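Local atomic coordinates of meta cleavage compound hydrolase (Janthinobacterium, PDB entry 1J1I), a protein that hydrolyses a carbon-carbon bond of the ring-cleavage product formed during bacterial carbazole degradation, probably releasing anthranilate. Residues 159-162 against 163-167; 242-245 against 246-250. One frame throughout, in Å; residues are numbered along the deposited sequence.

Both contacts are local, three to five residues along a helix, but one lies at the start of a helix and the other at the end of another. Interaction 1 comes first in the chain and opens helix 160-170, which follows strand 131-137 and packs on helix 179-190. Interaction 2 closes helix 238-247, in the beta-alpha-beta unit between strands 225-230 and 251-256 of the alpha/beta hydrolase sheet. Their centres lie 34 Å apart, the nearest atoms about 19 Å, and they do not touch. Each nevertheless sends one side chain near the probable active site: L166 is about 8 Å from H261 and F244 about 9 Å from it, measured between side chains. Interaction 2 also borders the second subunit.

Interaction 1 (159-162 against 163-167); sequences TREG and MVHLV
With CG anti to the backbone N (chi1 -174°) and the chain extended as far as NE, R160 carries its guanidinium to the side of V164, one turn later. NH1 of R160 meets CG2 of V164 at 3.6 Å, the side chains crossing at a slant. These are the opening turns of helix 160-170, probably part of the cap of this alpha/beta hydrolase, as in relatives, with T159 as N-cap: its OG1 accepts from G162 N at 2.8 Å and is also hydrogen-bonded to D157. The guanidinium has its polar partner beyond these turns, NE being hydrogen-bonded to N183 on helix 179-190.

One residue along, in the next i, i+4 pair, the carboxylate of E161 and the imidazole of H165 stand perpendicular, 90° between planes. OE1 of E161 remains 3.8 Å from NE2 of H165, a loose contact. Regular helical bonds run beneath: M163 N to T159 O, V164 N to R160 O and L166 N to G162 O. M163 turns inward, packing on Y156, R185 and A189, while L166 touches W262. The straightest of these bonds joins H165 N to E161 O at 3.0 Å, and CD2 of H165 lies 3.2 Å from that oxygen.

Interaction 2 (242-245 against 246-250); sequences YKFL and DLIDD
The side chain of F244 runs beside that of I248, both pointing the same way, with CD2 of the F244 ring meeting CD1 of I248 at 4.1 Å. The pair closes the last turn of helix 238-247, the helix of a beta-alpha-beta unit in the alpha/beta hydrolase fold. I248 is the first residue to leave helical backbone angles, but its amide still belongs to the helix: I248 N gives a nearly straight bond of 2.8 Å to F244 O. CG1 of I248, turned to the side of its own backbone N (chi1 -55°), lies 3.5 Å from that same carbonyl oxygen, F244 O. Both side chains are buried, resting on I218 of helix 215-218; F244 also reaches V227 and I248 reaches T225 on strand 225-230.

On a neighbouring face K243 and L247 meet at a slant, CG of K243 4.0 Å from CD1 of L247. The leucine's CG sits 3.2 Å from K243 O, an oxygen that also accepts from L247 N at 3.0 Å. D246 N is held less firmly, by weak bonds to Y242 O and K243 O.

L245 and Y242 pack against the second subunit: the ring of Y242 stacks on Y242 of that subunit, while L245 packs on the same tyrosine. Past the helix, D249 OD2 is hydrogen-bonded to H258 NE2 of the second subunit. The terminal turn thus serves core and dimer interface together, and at its end L245 O accepts a hydrogen bond from K231 NZ of the second subunit.

Interaction 1 (159-162 against 163-167)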
ATOM      1  N   THR A 159     -11.043 -32.664 -10.882  1.00 44.06           N
ATOM      2  CA  THR A 159     -10.953 -32.889 -12.318  1.00 45.80           C
ATOM      3  C   THR A 159     -10.112 -31.731 -12.837  1.00 46.61           C
ATOM      4  O   THR A 159     -10.046 -30.683 -12.193  1.00 45.25           O
ATOM      5  CB  THR A 159     -12.339 -32.844 -12.999  1.00 47.53           C
ATOM      6  OG1 THR A 159     -12.948 -31.566 -12.765  1.00 38.56           O
ATOM      7  CG2 THR A 159     -13.241 -33.947 -12.457  1.00 46.45           C
ATOM      8  N   ARG A 160      -9.459 -31.905 -13.981  1.00 45.46           N
ATOM      9  CA  ARG A 160      -8.644 -30.822 -14.513  1.00 46.97           C
ATOM     10  C   ARG A 160      -9.526 -29.607 -14.764  1.00 48.75           C
ATOM     11  O   ARG A 160      -9.144 -28.478 -14.457  1.00 45.45           O
ATOM     12  CB  ARG A 160      -7.953 -31.228 -15.814  1.00 47.61           C
ATOM     13  CG  ARG A 160      -6.993 -30.158 -16.312  1.00 50.03           C
ATOM     14  CD  ARG A 160      -6.304 -30.552 -17.601  1.00 52.87           C
ATOM     15  NE  ARG A 160      -5.264 -29.593 -17.966  1.00 52.64           N
ATOM     16  CZ  ARG A 160      -5.483 -28.308 -18.229  1.00 51.14           C
ATOM     17  NH1 ARG A 160      -6.713 -27.812 -18.172  1.00 46.76           N
ATOM     18  NH2 ARG A 160      -4.467 -27.517 -18.549  1.00 45.20           N
ATOM     19  N   GLU A 161     -10.709 -29.843 -15.324  1.00 46.35           N
ATOM     20  CA  GLU A 161     -11.643 -28.760 -15.599  1.00 48.54           C
ATOM     21  C   GLU A 161     -12.125 -28.097 -14.313  1.00 43.99           C
ATOM     22  O   GLU A 161     -12.358 -26.890 -14.280  1.00 45.28           O
ATOM     23  CB  GLU A 161     -12.840 -29.273 -16.400  1.00 54.09           C
ATOM     24  CG  GLU A 161     -12.659 -29.138 -17.899  1.00 61.68           C
ATOM     25  CD  GLU A 161     -12.412 -27.699 -18.315  1.00 66.72           C
ATOM     26  OE1 GLU A 161     -13.260 -26.836 -18.004  1.00 71.20           O
ATOM     27  OE2 GLU A 161     -11.371 -27.431 -18.952  1.00 69.70           O
ATOM     28  N   GLY A 162     -12.276 -28.889 -13.258  1.00 37.46           N
ATOM     29  CA  GLY A 162     -12.714 -28.336 -11.991  1.00 40.05           C
ATOM     30  C   GLY A 162     -11.664 -27.375 -11.467  1.00 38.76           C
ATOM     31  O   GLY A 162     -11.988 -26.370 -10.836  1.00 37.51           O
ATOM     32  N   MET A 163     -10.401 -27.691 -11.738  1.00 39.22           N
ATOM     33  CA  MET A 163      -9.280 -26.864 -11.307  1.00 38.47           C
ATOM     34  C   MET A 163      -9.265 -25.558 -12.098  1.00 39.76           C
ATOM     35  O   MET A 163      -8.934 -24.502 -11.562  1.00 36.33           O
ATOM     36  CB  MET A 163      -7.961 -27.612 -11.517  1.00 36.68           C
ATOM     37  CG  MET A 163      -6.745 -26.909 -10.933  1.00 33.88           C
ATOM     38  SD  MET A 163      -6.914 -26.612  -9.157  1.00 34.15           S
ATOM     39  CE  MET A 163      -6.495 -28.237  -8.489  1.00 32.75           C
ATOM     40  N   VAL A 164      -9.617 -25.637 -13.378  1.00 38.16           N
ATOM     41  CA  VAL A 164      -9.656 -24.452 -14.224  1.00 36.02           C
ATOM     42  C   VAL A 164     -10.729 -23.506 -13.704  1.00 39.79           C
ATOM     43  O   VAL A 164     -10.501 -22.301 -13.577  1.00 38.54           O
ATOM     44  CB  VAL A 164      -9.977 -24.804 -15.692  1.00 37.91           C
ATOM     45  CG1 VAL A 164     -10.225 -23.529 -16.487  1.00 37.27           C
ATOM     46  CG2 VAL A 164      -8.824 -25.580 -16.308  1.00 39.96           C
ATOM     47  N   HIS A 165     -11.903 -24.058 -13.405  1.00 40.64           N
ATOM     48  CA  HIS A 165     -13.007 -23.255 -12.894  1.00 42.23           C
ATOM     49  C   HIS A 165     -12.643 -22.612 -11.564  1.00 39.44           C
ATOM     50  O   HIS A 165     -12.995 -21.464 -11.310  1.00 39.03           O
ATOM     51  CB  HIS A 165     -14.267 -24.109 -12.718  1.00 45.90           C
ATOM     52  CG  HIS A 165     -14.963 -24.437 -14.003  1.00 55.37           C
ATOM     53  ND1 HIS A 165     -15.417 -23.467 -14.872  1.00 56.37           N
ATOM     54  CD2 HIS A 165     -15.301 -25.626 -14.558  1.00 57.37           C
ATOM     55  CE1 HIS A 165     -16.005 -24.045 -15.904  1.00 59.37           C
ATOM     56  NE2 HIS A 165     -15.948 -25.353 -15.739  1.00 57.72           N
ATOM     57  N   LEU A 166     -11.936 -23.354 -10.716  1.00 37.86           N
ATOM     58  CA  LEU A 166     -11.537 -22.837  -9.412  1.00 35.36           C
ATOM     59  C   LEU A 166     -10.598 -21.642  -9.553  1.00 30.99           C
ATOM     60  O   LEU A 166     -10.804 -20.606  -8.924  1.00 30.99           O
ATOM     61  CB  LEU A 166     -10.867 -23.947  -8.586  1.00 37.57           C
ATOM     62  CG  LEU A 166     -10.361 -23.648  -7.167  1.00 39.89           C
ATOM     63  CD1 LEU A 166      -9.081 -22.826  -7.222  1.00 42.78           C
ATOM     64  CD2 LEU A 166     -11.444 -22.926  -6.379  1.00 44.59           C
ATOM     65  N   VAL A 167      -9.567 -21.784 -10.380  1.00 31.21           N
ATOM     66  CA  VAL A 167      -8.611 -20.699 -10.574  1.00 30.36           C
ATOM     67  C   VAL A 167      -9.286 -19.453 -11.142  1.00 30.02           C
ATOM     68  O   VAL A 167      -9.031 -18.343 -10.677  1.00 24.80           O
ATOM     69  CB  VAL A 167      -7.453 -21.129 -11.498  1.00 27.57           C
ATOM     70  CG1 VAL A 167      -6.525 -19.950 -11.757  1.00 27.53           C
ATOM     71  CG2 VAL A 167      -6.679 -22.276 -10.852  1.00 31.24           C
TER

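Interaction 2 (242-245 against 246-250)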
ATOM      1  N   TYR A 242      -9.818  -4.044   6.049  1.00 23.20           N
ATOM      2  CA  TYR A 242     -10.085  -2.876   6.872  1.00 21.38           C
ATOM      3  C   TYR A 242     -10.196  -3.296   8.336  1.00 23.34           C
ATOM      4  O   TYR A 242      -9.770  -2.563   9.230  1.00 23.24           O
ATOM      5  CB  TYR A 242     -11.370  -2.178   6.399  1.00 26.31           C
ATOM      6  CG  TYR A 242     -11.328  -1.744   4.937  1.00 25.50           C
ATOM      7  CD1 TYR A 242     -12.503  -1.486   4.232  1.00 32.46           C
ATOM      8  CD2 TYR A 242     -10.114  -1.616   4.257  1.00 23.06           C
ATOM      9  CE1 TYR A 242     -12.472  -1.116   2.882  1.00 28.43           C
ATOM     10  CE2 TYR A 242     -10.072  -1.245   2.907  1.00 27.60           C
ATOM     11  CZ  TYR A 242     -11.257  -0.998   2.228  1.00 27.22           C
ATOM     12  OH  TYR A 242     -11.227  -0.637   0.896  1.00 29.70           O
ATOM     13  N   LYS A 243     -10.755  -4.479   8.584  1.00 22.99           N
ATOM     14  CA  LYS A 243     -10.874  -4.952   9.957  1.00 21.97           C
ATOM     15  C   LYS A 243      -9.492  -5.334  10.498  1.00 19.25           C
ATOM     16  O   LYS A 243      -9.180  -5.050  11.653  1.00 19.35           O
ATOM     17  CB  LYS A 243     -11.836  -6.139  10.046  1.00 27.19           C
ATOM     18  CG  LYS A 243     -12.201  -6.505  11.478  1.00 34.16           C
ATOM     19  CD  LYS A 243     -13.281  -7.580  11.526  1.00 46.90           C
ATOM     20  CE  LYS A 243     -13.758  -7.822  12.954  1.00 46.99           C
ATOM     21  NZ  LYS A 243     -14.843  -8.843  13.011  1.00 50.07           N
ATOM     22  N   PHE A 244      -8.666  -5.977   9.673  1.00 19.11           N
ATOM     23  CA  PHE A 244      -7.310  -6.342  10.099  1.00 20.39           C
ATOM     24  C   PHE A 244      -6.553  -5.065  10.457  1.00 20.52           C
ATOM     25  O   PHE A 244      -5.814  -5.018  11.441  1.00 16.08           O
ATOM     26  CB  PHE A 244      -6.538  -7.050   8.979  1.00 20.28           C
ATOM     27  CG  PHE A 244      -6.754  -8.538   8.918  1.00 21.86           C
ATOM     28  CD1 PHE A 244      -7.252  -9.129   7.765  1.00 21.24           C
ATOM     29  CD2 PHE A 244      -6.429  -9.352  10.001  1.00 25.92           C
ATOM     30  CE1 PHE A 244      -7.427 -10.514   7.684  1.00 26.31           C
ATOM     31  CE2 PHE A 244      -6.600 -10.738   9.931  1.00 23.00           C
ATOM     32  CZ  PHE A 244      -7.100 -11.319   8.772  1.00 27.61           C
ATOM     33  N   LEU A 245      -6.734  -4.030   9.641  1.00 19.76           N
ATOM     34  CA  LEU A 245      -6.059  -2.753   9.854  1.00 21.59           C
ATOM     35  C   LEU A 245      -6.479  -2.088  11.160  1.00 20.64           C
ATOM     36  O   LEU A 245      -5.698  -1.374  11.782  1.00 21.53           O
ATOM     37  CB  LEU A 245      -6.314  -1.821   8.658  1.00 22.34           C
ATOM     38  CG  LEU A 245      -5.608  -2.249   7.362  1.00 20.75           C
ATOM     39  CD1 LEU A 245      -6.030  -1.348   6.206  1.00 21.85           C
ATOM     40  CD2 LEU A 245      -4.098  -2.180   7.554  1.00 20.07           C
ATOM     41  N   ASP A 246      -7.715  -2.337  11.576  1.00 22.37           N
ATOM     42  CA  ASP A 246      -8.237  -1.783  12.817  1.00 20.60           C
ATOM     43  C   ASP A 246      -7.697  -2.567  14.023  1.00 24.45           C
ATOM     44  O   ASP A 246      -7.369  -1.992  15.063  1.00 23.74           O
ATOM     45  CB  ASP A 246      -9.765  -1.853  12.796  1.00 30.23           C
ATOM     46  CG  ASP A 246     -10.393  -1.244  14.026  1.00 40.20           C
ATOM     47  OD1 ASP A 246     -10.222  -0.025  14.243  1.00 43.76           O
ATOM     48  OD2 ASP A 246     -11.056  -1.988  14.778  1.00 46.41           O
ATOM     49  N   LEU A 247      -7.585  -3.881  13.863  1.00 19.37           N
ATOM     50  CA  LEU A 247      -7.121  -4.761  14.935  1.00 18.42           C
ATOM     51  C   LEU A 247      -5.616  -4.806  15.179  1.00 21.86           C
ATOM     52  O   LEU A 247      -5.174  -4.833  16.327  1.00 23.77           O
ATOM     53  CB  LEU A 247      -7.620  -6.181  14.671  1.00 22.76           C
ATOM     54  CG  LEU A 247      -9.141  -6.339  14.634  1.00 22.06           C
ATOM     55  CD1 LEU A 247      -9.491  -7.712  14.096  1.00 21.17           C
ATOM     56  CD2 LEU A 247      -9.713  -6.125  16.031  1.00 24.48           C
ATOM     57  N   ILE A 248      -4.831  -4.834  14.107  1.00 18.99           N
ATOM     58  CA  ILE A 248      -3.380  -4.900  14.240  1.00 19.17           C
ATOM     59  C   ILE A 248      -2.786  -3.488  14.336  1.00 21.10           C
ATOM     60  O   ILE A 248      -2.789  -2.721  13.371  1.00 21.24           O
ATOM     61  CB  ILE A 248      -2.783  -5.687  13.053  1.00 18.43           C
ATOM     62  CG1 ILE A 248      -3.453  -7.065  12.982  1.00 18.26           C
ATOM     63  CG2 ILE A 248      -1.270  -5.854  13.224  1.00 18.21           C
ATOM     64  CD1 ILE A 248      -3.038  -7.912  11.789  1.00 18.76           C
ATOM     65  N   ASP A 249      -2.271  -3.147  15.512  1.00 19.29           N
ATOM     66  CA  ASP A 249      -1.725  -1.810  15.737  1.00 20.40           C
ATOM     67  C   ASP A 249      -0.599  -1.354  14.819  1.00 21.25           C
ATOM     68  O   ASP A 249      -0.559  -0.188  14.425  1.00 21.69           O
ATOM     69  CB  ASP A 249      -1.255  -1.652  17.181  1.00 24.21           C
ATOM     70  CG  ASP A 249      -1.050  -0.196  17.556  1.00 26.44           C
ATOM     71  OD1 ASP A 249      -2.057   0.534  17.651  1.00 28.26           O
ATOM     72  OD2 ASP A 249       0.107   0.223  17.735  1.00 27.16           O
ATOM     73  N   ASP A 250       0.331  -2.242  14.491  1.00 18.64           N
ATOM     74  CA  ASP A 250       1.425  -1.835  13.618  1.00 20.60           C
ATOM     75  C   ASP A 250       1.245  -2.368  12.205  1.00 17.00           C
ATOM     76  O   ASP A 250       2.187  -2.873  11.587  1.00 20.68           O
ATOM     77  CB  ASP A 250       2.764  -2.297  14.191  1.00 21.07           C
ATOM     78  CG  ASP A 250       3.917  -1.415  13.740  1.00 25.96           C
ATOM     79  OD1 ASP A 250       3.694  -0.192  13.597  1.00 26.21           O
ATOM     80  OD2 ASP A 250       5.039  -1.932  13.545  1.00 21.45           O
TER